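PDB 5XK2: diacylglycerol lipase from Aspergillus oryzae, which probably hydrolyses the ester bonds of mono- and diacylglycerols, releasing fatty acids. Local coordinates for residues A[68-73]-A[87-92]. Sequence-based numbering, arbitrary orientation.
Sequences ITDTAG and AFRGSY
Arg89 and Ala72 face each other as an antiparallel hydrogen-bonded pair, and the arginine side chain reaches past Ala72 to Asp70, in the loop leading into strand 71-78. Two backbone bonds make the pair: Arg89 N to Ala72 O at 2.7 Å and Ala72 N to Arg89 O at 2.9 Å, both nearly straight. Outward from there, CB lies near the same Ala72 O; CG stands anti to the backbone N (chi1 -167°), and bends at the next two torsions lay the chain alongside the backbone that follows it, toward Gly90. Arg89 NE gives its proton to Gly90 O at 2.8 Å, which helps fix the rotation of the guanidinium. CZ and NH1 come over the methyl of Ala72, with Arg89 NH1 3.5 Å from Ala72 CB, so that the methyl lies against one face of the guanidinium, off-centre toward the NH1 rim. Arg89 NH2 reaches Asp70 O at 2.9 Å, an acceptor that lies in the guanidinium plane although the donor stands above the carbonyl plane. Arg89 NH2 also makes a salt bridge to Asp70 OD1 at 3.4 Å, with carboxylate and guanidinium planes 57° apart. The other carboxylate oxygen, Asp70 OD2, takes the hydroxyl proton of Ser91 OG at 2.8 Å on its anti side, and a water links it to Tyr92 N. Tyr34 adds a cation-pi contact to Arg89. Phe88, on the face of the sheet opposite Ala72 and Arg89, packs against helices 118-138 and 154-168. The whole forms the open end of the beta hairpin 71-78/83-89 in the mixed central sheet of an alpha/beta-hydrolase fold.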
# COMPACT_ATOMS: atom_id res chain seq x y z
N ILE A 68 0.84 -17.71 -6.27
CA ILE A 68 0.36 -17.81 -4.91
C ILE A 68 1.03 -16.78 -3.98
O ILE A 68 0.33 -15.97 -3.37
CB ILE A 68 0.52 -19.26 -4.37
CG1 ILE A 68 0.50 -19.30 -2.85
CG2 ILE A 68 1.77 -19.92 -4.91
CD1 ILE A 68 0.63 -20.70 -2.28
N THR A 69 2.35 -16.81 -3.84
CA THR A 69 3.01 -15.98 -2.82
C THR A 69 3.55 -14.61 -3.25
O THR A 69 3.94 -13.84 -2.39
CB THR A 69 4.19 -16.73 -2.18
OG1 THR A 69 5.20 -16.95 -3.16
CG2 THR A 69 3.73 -18.07 -1.61
N ASP A 70 3.59 -14.32 -4.54
CA ASP A 70 4.11 -13.02 -5.02
C ASP A 70 5.54 -12.77 -4.51
O ASP A 70 5.88 -11.65 -4.09
CB ASP A 70 3.18 -11.88 -4.59
CG ASP A 70 3.37 -10.62 -5.43
OD1 ASP A 70 3.86 -10.72 -6.57
OD2 ASP A 70 3.02 -9.53 -4.93
N THR A 71 6.35 -13.83 -4.56
CA THR A 71 7.76 -13.84 -4.15
C THR A 71 8.67 -13.94 -5.37
O THR A 71 8.35 -14.65 -6.32
CB THR A 71 8.07 -15.05 -3.25
OG1 THR A 71 7.21 -15.03 -2.10
CG2 THR A 71 9.53 -15.05 -2.79
N ALA A 72 9.80 -13.25 -5.34
CA ALA A 72 10.76 -13.34 -6.43
C ALA A 72 12.16 -13.20 -5.87
O ALA A 72 12.33 -12.86 -4.70
CB ALA A 72 10.49 -12.28 -7.50
N GLY A 73 13.18 -13.50 -6.67
CA GLY A 73 14.54 -13.31 -6.21
C GLY A 73 15.53 -14.11 -7.03
O GLY A 73 15.23 -14.53 -8.15
N ALA A 87 18.83 -13.91 -2.47
CA ALA A 87 18.16 -12.64 -2.24
C ALA A 87 16.68 -12.77 -2.55
O ALA A 87 16.30 -13.38 -3.56
CB ALA A 87 18.80 -11.55 -3.09
N PHE A 88 15.84 -12.17 -1.71
CA PHE A 88 14.39 -12.26 -1.86
C PHE A 88 13.69 -10.91 -1.98
O PHE A 88 14.01 -9.98 -1.25
CB PHE A 88 13.74 -12.96 -0.67
CG PHE A 88 14.23 -14.34 -0.42
CD1 PHE A 88 13.60 -15.44 -1.01
CD2 PHE A 88 15.28 -14.55 0.46
CE1 PHE A 88 14.04 -16.73 -0.74
CE2 PHE A 88 15.74 -15.85 0.72
CZ PHE A 88 15.11 -16.94 0.12
N ARG A 89 12.70 -10.88 -2.86
CA ARG A 89 11.72 -9.81 -2.94
C ARG A 89 10.39 -10.40 -2.51
O ARG A 89 9.97 -11.45 -3.04
CB ARG A 89 11.60 -9.24 -4.36
CG ARG A 89 10.84 -7.93 -4.43
CD ARG A 89 9.97 -7.87 -5.69
NE ARG A 89 8.84 -8.79 -5.51
CZ ARG A 89 8.23 -9.44 -6.49
NH1 ARG A 89 8.62 -9.29 -7.75
NH2 ARG A 89 7.22 -10.26 -6.20
N GLY A 90 9.72 -9.75 -1.57
CA GLY A 90 8.40 -10.20 -1.19
C GLY A 90 7.35 -9.44 -1.98
O GLY A 90 7.64 -8.78 -2.98
N SER A 91 6.10 -9.53 -1.53
CA SER A 91 5.02 -8.83 -2.19
C SER A 91 5.19 -7.32 -2.08
O SER A 91 5.55 -6.78 -1.01
CB SER A 91 3.68 -9.25 -1.58
OG SER A 91 2.62 -8.65 -2.28
N TYR A 92 4.95 -6.62 -3.18
CA TYR A 92 5.09 -5.17 -3.18
C TYR A 92 3.85 -4.49 -2.64
O TYR A 92 3.92 -3.34 -2.16
CB TYR A 92 5.37 -4.66 -4.59
CG TYR A 92 5.88 -3.24 -4.60
CD1 TYR A 92 7.19 -2.95 -4.22
CD2 TYR A 92 5.07 -2.19 -5.00
CE1 TYR A 92 7.67 -1.65 -4.23
CE2 TYR A 92 5.53 -0.89 -5.01
CZ TYR A 92 6.84 -0.62 -4.63
OH TYR A 92 7.30 0.67 -4.64
O HOH W 1 4.33 -7.60 -5.92